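PDB 4GOX: polyketide synthase from Synechococcus sp., which contains a sulfotransferase domain that binds adenosine-3'-5'-diphosphate and probably transfers a sulfo group from PAPS to an olefin-synthase intermediate during hydrocarbon biosynthesis. Local coordinates for residues L73-L76 with G77-L80; N89-P92 with E93-Q96; N100-K104 with A105-I109. All blocks are in the same frame, centred on the assembly; numbering follows the deposited sequence.

Contact 1 (L73-L76 with G77-L80); sequences LSHL and GEGL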
ATOM      1  N   LEU A  73      10.970  -5.650  17.712  1.00 84.19           N
ATOM      2  CA  LEU A  73      10.827  -4.345  18.373  1.00 85.91           C
ATOM      3  C   LEU A  73      10.178  -3.264  17.498  1.00 89.00           C
ATOM      4  O   LEU A  73       9.356  -2.487  18.001  1.00 88.72           O
ATOM      5  CB  LEU A  73      12.190  -3.853  18.932  1.00 88.30           C
ATOM      6  CG  LEU A  73      13.367  -3.723  17.941  1.00 94.32           C
ATOM      7  CD1 LEU A  73      13.645  -2.266  17.603  1.00 94.86           C
ATOM      8  CD2 LEU A  73      14.616  -4.366  18.502  1.00 99.90           C
ATOM      9  N   SER A  74      10.580  -3.217  16.198  1.00 83.94           N
ATOM     10  CA  SER A  74      10.153  -2.281  15.156  1.00 82.20           C
ATOM     11  C   SER A  74       8.684  -1.902  15.216  1.00 82.65           C
ATOM     12  O   SER A  74       7.815  -2.753  15.455  1.00 81.98           O
ATOM     13  CB  SER A  74      10.492  -2.834  13.773  1.00 85.58           C
ATOM     14  OG  SER A  74       9.990  -2.016  12.727  1.00 94.85           O
ATOM     15  N   HIS A  75       8.415  -0.621  14.957  1.00 76.80           N
ATOM     16  CA  HIS A  75       7.064  -0.081  14.957  1.00 75.20           C
ATOM     17  C   HIS A  75       6.280  -0.436  13.696  1.00 75.11           C
ATOM     18  O   HIS A  75       5.056  -0.299  13.694  1.00 75.03           O
ATOM     19  CB  HIS A  75       7.087   1.428  15.230  1.00 77.54           C
ATOM     20  CG  HIS A  75       7.764   1.785  16.520  1.00 82.96           C
ATOM     21  ND1 HIS A  75       7.436   1.152  17.714  1.00 85.08           N
ATOM     22  CD2 HIS A  75       8.724   2.705  16.764  1.00 86.55           C
ATOM     23  CE1 HIS A  75       8.211   1.699  18.634  1.00 86.16           C
ATOM     24  NE2 HIS A  75       9.000   2.641  18.114  1.00 87.56           N
ATOM     25  N   LEU A  76       6.974  -0.915  12.632  1.00 68.28           N
ATOM     26  CA  LEU A  76       6.363  -1.345  11.375  1.00 65.69           C
ATOM     27  C   LEU A  76       5.443  -2.530  11.673  1.00 67.36           C
ATOM     28  O   LEU A  76       5.865  -3.478  12.325  1.00 67.46           O
ATOM     29  CB  LEU A  76       7.460  -1.712  10.334  1.00 65.47           C
ATOM     30  CG  LEU A  76       7.031  -2.403   9.005  1.00 69.41           C
ATOM     31  CD1 LEU A  76       6.065  -1.533   8.156  1.00 67.88           C
ATOM     32  CD2 LEU A  76       8.250  -2.779   8.174  1.00 73.15           C
ATOM     33  N   GLY A  77       4.188  -2.435  11.253  1.00 63.53           N
ATOM     34  CA  GLY A  77       3.190  -3.468  11.512  1.00 63.53           C
ATOM     35  C   GLY A  77       2.216  -3.131  12.638  1.00 67.60           C
ATOM     36  O   GLY A  77       1.198  -3.813  12.799  1.00 66.85           O
ATOM     37  N   GLU A  78       2.503  -2.052  13.410  1.00 65.12           N
ATOM     38  CA  GLU A  78       1.642  -1.527  14.488  1.00 65.23           C
ATOM     39  C   GLU A  78       0.242  -1.170  13.962  1.00 66.49           C
ATOM     40  O   GLU A  78      -0.698  -1.054  14.755  1.00 68.70           O
ATOM     41  CB  GLU A  78       2.272  -0.295  15.151  1.00 67.71           C
ATOM     42  CG  GLU A  78       3.042  -0.619  16.418  1.00 80.84           C
ATOM     43  CD  GLU A  78       3.991   0.452  16.928  1.00104.70           C
ATOM     44  OE1 GLU A  78       3.820   1.640  16.568  1.00 97.30           O
ATOM     45  OE2 GLU A  78       4.908   0.094  17.702  1.00101.84           O
ATOM     46  N   GLY A  79       0.120  -1.021  12.643  1.00 57.30           N
ATOM     47  CA  GLY A  79      -1.146  -0.763  11.975  1.00 55.91           C
ATOM     48  C   GLY A  79      -2.137  -1.894  12.178  1.00 56.81           C
ATOM     49  O   GLY A  79      -3.353  -1.675  12.101  1.00 55.42           O
ATOM     50  N   LEU A  80      -1.613  -3.132  12.421  1.00 50.77           N
ATOM     51  CA  LEU A  80      -2.459  -4.285  12.725  1.00 50.07           C
ATOM     52  C   LEU A  80      -3.130  -4.046  14.103  1.00 56.16           C
ATOM     53  O   LEU A  80      -4.330  -4.287  14.228  1.00 55.98           O
ATOM     54  CB  LEU A  80      -1.674  -5.611  12.735  1.00 48.32           C
ATOM     55  CG  LEU A  80      -2.464  -6.854  13.191  1.00 50.88           C
ATOM     56  CD1 LEU A  80      -3.566  -7.227  12.194  1.00 50.19           C
ATOM     57  CD2 LEU A  80      -1.532  -8.034  13.463  1.00 48.07           C
TER
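His75 and Glu78 lie side by side at the two ends of a tight turn, both side chains leaving the backbone in the same direction. The carboxylate of Glu78 comes to the edge of the imidazole, where ND1 of His75 gives its proton to OE2 of Glu78 at 2.7 Å. The bond is short but bent, with an angle of 142° at the hydrogen. OE2 takes it on its syn side, somewhat out of the carboxylate plane, and the two flat groups are turned 48° against each other, neither coplanar nor stacked. With CG of His75 anti to its own carbonyl carbon (chi1 -57°), ND1 is brought round to the acid, while the extended chain of Glu78 beyond CG carries the carboxylate back over the turn. OE1 of Glu78 lies 3.5 Å from CB of His75.

Beneath this pair runs a type II beta turn from His75 to Glu78, closed by N of Glu78 bonding to O of His75 at 3.1 Å. Gly77 suits the third position: its positive phi would press a CB against O of Leu76. Before the turn, OG of Ser74 accepts from N of Leu76 at 3.2 Å, an ST turn that a short hydroxyl side chain can make. The apolar branches of Leu76 pack on Leu71, Glu55 and His57, and Arg67 bonds to O of Gly77. The turn thereby leads the loop after helix 64-71 into helix 79-88.

The imidazole and the acid both lie at the surface, and the donation to OE2 marks ND1 as a protonated nitrogen of the ring. The carboxylate would probably favour a protonated imidazole, which would give the bond a partly ionic character.

Contact 2 (N89-P92 with E93-Q96); sequences NLTP and EASQ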
ATOM      1  N   ASN A  89     -13.176  -2.128  19.123  1.00 80.78           N
ATOM      2  CA  ASN A  89     -13.305  -1.176  20.245  1.00 83.71           C
ATOM      3  C   ASN A  89     -12.391  -1.588  21.408  1.00 83.11           C
ATOM      4  O   ASN A  89     -12.829  -1.679  22.570  1.00 85.62           O
ATOM      5  CB  ASN A  89     -14.771  -0.993  20.690  1.00 90.76           C
ATOM      6  CG  ASN A  89     -15.673  -0.395  19.642  1.00126.50           C
ATOM      7  OD1 ASN A  89     -15.948   0.810  19.639  1.00126.73           O
ATOM      8  ND2 ASN A  89     -16.192  -1.238  18.756  1.00118.93           N
ATOM      9  N   LEU A  90     -11.121  -1.839  21.069  1.00 71.33           N
ATOM     10  CA  LEU A  90     -10.057  -2.288  21.968  1.00 69.26           C
ATOM     11  C   LEU A  90      -9.101  -1.160  22.393  1.00 71.92           C
ATOM     12  O   LEU A  90      -8.946  -0.158  21.697  1.00 71.26           O
ATOM     13  CB  LEU A  90      -9.248  -3.409  21.269  1.00 64.99           C
ATOM     14  CG  LEU A  90      -9.582  -4.879  21.536  1.00 69.34           C
ATOM     15  CD1 LEU A  90     -11.081  -5.150  21.666  1.00 71.83           C
ATOM     16  CD2 LEU A  90      -8.980  -5.776  20.456  1.00 66.21           C
ATOM     17  N   THR A  91      -8.449  -1.354  23.540  1.00 68.26           N
ATOM     18  CA  THR A  91      -7.440  -0.459  24.109  1.00 69.59           C
ATOM     19  C   THR A  91      -6.071  -0.895  23.506  1.00 71.66           C
ATOM     20  O   THR A  91      -6.004  -2.013  22.976  1.00 66.01           O
ATOM     21  CB  THR A  91      -7.447  -0.616  25.647  1.00 80.89           C
ATOM     22  OG1 THR A  91      -7.260  -2.001  25.985  1.00 77.06           O
ATOM     23  CG2 THR A  91      -8.746  -0.064  26.309  1.00 79.21           C
ATOM     24  N   PRO A  92      -4.975  -0.088  23.615  1.00 72.41           N
ATOM     25  CA  PRO A  92      -3.673  -0.528  23.068  1.00 70.72           C
ATOM     26  C   PRO A  92      -3.167  -1.845  23.660  1.00 75.55           C
ATOM     27  O   PRO A  92      -2.669  -2.712  22.932  1.00 72.52           O
ATOM     28  CB  PRO A  92      -2.728   0.628  23.433  1.00 75.41           C
ATOM     29  CG  PRO A  92      -3.612   1.809  23.599  1.00 82.78           C
ATOM     30  CD  PRO A  92      -4.865   1.263  24.209  1.00 78.79           C
ATOM     31  N   GLU A  93      -3.334  -1.996  24.986  1.00 74.37           N
ATOM     32  CA  GLU A  93      -2.908  -3.145  25.770  1.00 73.61           C
ATOM     33  C   GLU A  93      -3.662  -4.388  25.330  1.00 74.69           C
ATOM     34  O   GLU A  93      -3.037  -5.427  25.122  1.00 72.66           O
ATOM     35  CB  GLU A  93      -3.113  -2.875  27.275  1.00 79.19           C
ATOM     36  CG  GLU A  93      -2.375  -1.650  27.815  1.00 94.11           C
ATOM     37  CD  GLU A  93      -2.940  -0.278  27.470  1.00114.86           C
ATOM     38  OE1 GLU A  93      -4.185  -0.132  27.413  1.00110.97           O
ATOM     39  OE2 GLU A  93      -2.131   0.652  27.253  1.00102.16           O
ATOM     40  N   ALA A  94      -5.001  -4.279  25.169  1.00 71.67           N
ATOM     41  CA  ALA A  94      -5.846  -5.389  24.726  1.00 69.96           C
ATOM     42  C   ALA A  94      -5.526  -5.765  23.277  1.00 73.23           C
ATOM     43  O   ALA A  94      -5.598  -6.948  22.931  1.00 71.33           O
ATOM     44  CB  ALA A  94      -7.314  -5.026  24.854  1.00 71.87           C
ATOM     45  N   SER A  95      -5.175  -4.758  22.434  1.00 70.14           N
ATOM     46  CA  SER A  95      -4.818  -4.972  21.029  1.00 67.20           C
ATOM     47  C   SER A  95      -3.525  -5.783  20.959  1.00 69.58           C
ATOM     48  O   SER A  95      -3.519  -6.861  20.366  1.00 67.89           O
ATOM     49  CB  SER A  95      -4.651  -3.642  20.301  1.00 71.37           C
ATOM     50  OG  SER A  95      -5.118  -3.761  18.967  1.00 78.24           O
ATOM     51  N   GLN A  96      -2.459  -5.286  21.624  1.00 67.08           N
ATOM     52  CA  GLN A  96      -1.155  -5.928  21.739  1.00 67.09           C
ATOM     53  C   GLN A  96      -1.276  -7.382  22.254  1.00 71.76           C
ATOM     54  O   GLN A  96      -0.639  -8.269  21.692  1.00 71.68           O
ATOM     55  CB  GLN A  96      -0.225  -5.088  22.636  1.00 71.15           C
ATOM     56  CG  GLN A  96       1.260  -5.423  22.514  1.00 92.29           C
ATOM     57  CD  GLN A  96       1.805  -5.218  21.116  1.00109.27           C
ATOM     58  OE1 GLN A  96       2.043  -4.088  20.669  1.00105.54           O
ATOM     59  NE2 GLN A  96       2.011  -6.315  20.398  1.00 97.18           N
TER
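Leu90, in the loop before helix 92-104, meets the methyl of Ala94 in the first turn of that helix with its branch point, CG to CB at 4.0 Å. Leucine suits this place because the contact is apolar packing, while the small methyl of Ala94 also leaves room for the hydroxyl of Thr91, whose OG1 sits 3.2 Å from CB of Ala94.

Thr91 is the N-cap residue, and its OG1 lies between its backbone N and carbonyl carbon (chi1 55°), which turns it towards the start of the helix, where it accepts a weak bond from N of Ala94 at 3.3 Å. Threonine is suited to the position, since its short side chain can take up an N-H that has no preceding helical carbonyl. The backbone bonds of the helix then follow: N of Ser95 to O of Thr91 at 2.9 Å, and N of Gln96 to O of Pro92.

Pro92 follows the cap, at the first helical residue, where its missing N-H costs no bond and its ring fixes a helical phi. Glu93 lies beside it and points the same way; its chain bends at chi2 (75°) and brings OE1 to 3.6 Å from CD of Pro92. On the inner side, the buried hydroxyl of Ser95 is bonded to O of Gln81, and OE1 of Gln96 meets NE2 of Gln81, joining this turn to helix 79-88.

Contact 3 (N100-K104 with A105-I109); sequences NQWVK and ANTPI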
ATOM      1  N   ASN A 100       0.064 -10.719  20.558  1.00 64.10           N
ATOM      2  CA  ASN A 100       0.960 -11.583  21.346  1.00 65.32           C
ATOM      3  C   ASN A 100       0.470 -13.026  21.425  1.00 67.62           C
ATOM      4  O   ASN A 100       1.278 -13.960  21.443  1.00 69.18           O
ATOM      5  CB  ASN A 100       1.203 -11.000  22.746  1.00 66.11           C
ATOM      6  CG  ASN A 100       2.064  -9.744  22.776  1.00 89.93           C
ATOM      7  OD1 ASN A 100       2.494  -9.201  21.744  1.00 76.87           O
ATOM      8  ND2 ASN A 100       2.341  -9.249  23.974  1.00 85.92           N
ATOM      9  N   GLN A 101      -0.851 -13.202  21.427  1.00 62.21           N
ATOM     10  CA  GLN A 101      -1.493 -14.510  21.462  1.00 62.68           C
ATOM     11  C   GLN A 101      -1.420 -15.198  20.100  1.00 63.98           C
ATOM     12  O   GLN A 101      -1.192 -16.408  20.021  1.00 62.91           O
ATOM     13  CB  GLN A 101      -2.923 -14.394  22.013  1.00 64.09           C
ATOM     14  CG  GLN A 101      -3.030 -14.657  23.537  1.00 88.84           C
ATOM     15  CD  GLN A 101      -1.832 -14.220  24.387  1.00108.74           C
ATOM     16  OE1 GLN A 101      -0.939 -15.020  24.716  1.00105.35           O
ATOM     17  NE2 GLN A 101      -1.793 -12.947  24.774  1.00 96.76           N
ATOM     18  N   TRP A 102      -1.560 -14.411  19.016  1.00 59.35           N
ATOM     19  CA  TRP A 102      -1.439 -14.934  17.659  1.00 57.28           C
ATOM     20  C   TRP A 102      -0.005 -15.373  17.415  1.00 56.83           C
ATOM     21  O   TRP A 102       0.216 -16.444  16.847  1.00 55.60           O
ATOM     22  CB  TRP A 102      -1.831 -13.865  16.654  1.00 53.87           C
ATOM     23  CG  TRP A 102      -3.304 -13.729  16.440  1.00 54.17           C
ATOM     24  CD1 TRP A 102      -4.235 -14.730  16.442  1.00 57.93           C
ATOM     25  CD2 TRP A 102      -3.969 -12.558  15.963  1.00 52.47           C
ATOM     26  NE1 TRP A 102      -5.460 -14.235  16.054  1.00 56.95           N
ATOM     27  CE2 TRP A 102      -5.322 -12.903  15.745  1.00 56.63           C
ATOM     28  CE3 TRP A 102      -3.543 -11.248  15.671  1.00 52.97           C
ATOM     29  CZ2 TRP A 102      -6.264 -11.977  15.295  1.00 55.82           C
ATOM     30  CZ3 TRP A 102      -4.477 -10.328  15.220  1.00 54.13           C
ATOM     31  CH2 TRP A 102      -5.818 -10.694  15.038  1.00 55.43           C
ATOM     32  N   VAL A 103       0.957 -14.561  17.915  1.00 53.21           N
ATOM     33  CA  VAL A 103       2.400 -14.794  17.857  1.00 55.63           C
ATOM     34  C   VAL A 103       2.747 -16.119  18.537  1.00 67.71           C
ATOM     35  O   VAL A 103       3.406 -16.966  17.920  1.00 70.44           O
ATOM     36  CB  VAL A 103       3.201 -13.580  18.417  1.00 59.06           C
ATOM     37  CG1 VAL A 103       4.643 -13.958  18.747  1.00 61.98           C
ATOM     38  CG2 VAL A 103       3.170 -12.404  17.437  1.00 56.24           C
ATOM     39  N   LYS A 104       2.263 -16.311  19.793  1.00 66.31           N
ATOM     40  CA  LYS A 104       2.489 -17.523  20.582  1.00 69.56           C
ATOM     41  C   LYS A 104       1.894 -18.746  19.905  1.00 73.03           C
ATOM     42  O   LYS A 104       2.520 -19.805  19.911  1.00 77.33           O
ATOM     43  CB  LYS A 104       1.915 -17.362  21.999  1.00 73.45           C
ATOM     44  CG  LYS A 104       2.878 -16.681  22.964  1.00 96.01           C
ATOM     45  CD  LYS A 104       2.191 -16.339  24.286  1.00109.19           C
ATOM     46  CE  LYS A 104       3.164 -16.175  25.428  1.00119.71           C
ATOM     47  NZ  LYS A 104       3.561 -17.486  26.010  1.00129.97           N
ATOM     48  N   ALA A 105       0.703 -18.596  19.302  1.00 65.50           N
ATOM     49  CA  ALA A 105       0.012 -19.682  18.601  1.00 65.59           C
ATOM     50  C   ALA A 105       0.584 -19.935  17.173  1.00 68.69           C
ATOM     51  O   ALA A 105       0.132 -20.874  16.499  1.00 69.05           O
ATOM     52  CB  ALA A 105      -1.480 -19.379  18.529  1.00 63.70           C
ATOM     53  N   ASN A 106       1.582 -19.108  16.732  1.00 63.53           N
ATOM     54  CA  ASN A 106       2.207 -19.145  15.380  1.00 63.46           C
ATOM     55  C   ASN A 106       1.101 -19.136  14.325  1.00 64.40           C
ATOM     56  O   ASN A 106       1.075 -19.971  13.412  1.00 64.86           O
ATOM     57  CB  ASN A 106       3.150 -20.364  15.202  1.00 67.31           C
ATOM     58  CG  ASN A 106       4.499 -20.192  15.841  1.00 90.12           C
ATOM     59  OD1 ASN A 106       5.280 -19.308  15.479  1.00 86.04           O
ATOM     60  ND2 ASN A 106       4.825 -21.069  16.773  1.00 85.49           N
ATOM     61  N   THR A 107       0.137 -18.224  14.515  1.00 57.97           N
ATOM     62  CA  THR A 107      -1.046 -18.109  13.680  1.00 55.49           C
ATOM     63  C   THR A 107      -0.712 -17.791  12.212  1.00 55.96           C
ATOM     64  O   THR A 107      -0.058 -16.791  11.952  1.00 53.84           O
ATOM     65  CB  THR A 107      -2.077 -17.173  14.330  1.00 58.10           C
ATOM     66  OG1 THR A 107      -2.358 -17.661  15.649  1.00 61.63           O
ATOM     67  CG2 THR A 107      -3.362 -17.088  13.528  1.00 55.68           C
ATOM     68  N   PRO A 108      -1.139 -18.664  11.264  1.00 52.55           N
ATOM     69  CA  PRO A 108      -0.868 -18.407   9.841  1.00 50.39           C
ATOM     70  C   PRO A 108      -1.433 -17.066   9.384  1.00 53.03           C
ATOM     71  O   PRO A 108      -2.537 -16.668   9.798  1.00 52.43           O
ATOM     72  CB  PRO A 108      -1.577 -19.566   9.136  1.00 53.93           C
ATOM     73  CG  PRO A 108      -1.654 -20.655  10.162  1.00 61.12           C
ATOM     74  CD  PRO A 108      -1.864 -19.943  11.453  1.00 56.01           C
ATOM     75  N   ILE A 109      -0.665 -16.353   8.543  1.00 47.57           N
ATOM     76  CA  ILE A 109      -1.067 -15.052   8.001  1.00 44.15           C
ATOM     77  C   ILE A 109      -2.391 -15.167   7.220  1.00 48.29           C
ATOM     78  O   ILE A 109      -3.214 -14.239   7.261  1.00 47.18           O
ATOM     79  CB  ILE A 109       0.126 -14.434   7.218  1.00 46.01           C
ATOM     80  CG1 ILE A 109       1.293 -13.994   8.147  1.00 47.73           C
ATOM     81  CG2 ILE A 109      -0.247 -13.451   6.107  1.00 41.33           C
ATOM     82  CD1 ILE A 109       1.101 -12.946   9.127  1.00 49.15           C
TER
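Among the hydrogen bonds of this helix end, O of Trp102 accepts twice from Thr107. N of Thr107 reaches it at 2.9 Å along an almost straight bond (172° at the hydrogen), and OG1 of Thr107 adds a second at 3.1 Å, in the carbonyl plane and on a lone pair. The hydroxyl arrives there because OG1 stands beside its own backbone N (chi1 -55°), so that both donors of one residue grip the same oxygen. Separately, N of Ala105 continues the helical pattern to O of Gln101 at 3.0 Å, whereas N of Asn106 bonds to O of Val103 at 3.1 Å.

Apolar contact accompanies the polar grip. The side chains of Trp102 and Thr107 approach at a slant, with CG2 of Thr107 3.8 Å from CD1 of Trp102. A broad indole suits this position because the rest of its ring continues inward to Leu84 and Ile112 and meets the ring of Tyr115 edge-to-face. Replacing Thr107 with a valine would probably leave O of Trp102 without its in-plane hydroxyl donor, with the backbone N-H as its remaining partner from this residue.

Conformation completes the arrangement. Asn106 takes a positive phi (50°), which asparagine tolerates better than most residues with a side chain, and there the chain leaves the helix. Together with the bonds from N of Thr107 to O of Trp102 and from N of Asn106 to O of Val103, this is a Schellman motif, the classic C-terminal cap of an alpha-helix, here ending helix 92-104 and leading into helix 109-119.

From the N terminus the three contacts come in series, none nesting within or crossing another; contact 1 is a beta turn, while contacts 2 and 3 cap the start and end of helix 92-104. Contact 1 closes the loop after helix 64-71 and opens helix 79-88. Contact 2 turns the chain from that helix into helix 92-104, and contact 3 leads on to helix 109-119, so the last two stand at opposite ends of one helix with centres about 16 Å apart. Contacts 1 and 3 meet through packing, CD2 of Leu80 lying 4.1 Å from CZ3 of Trp102. Together they mark out consecutive helices on one side of the chain's centre, within the sulfotransferase family region.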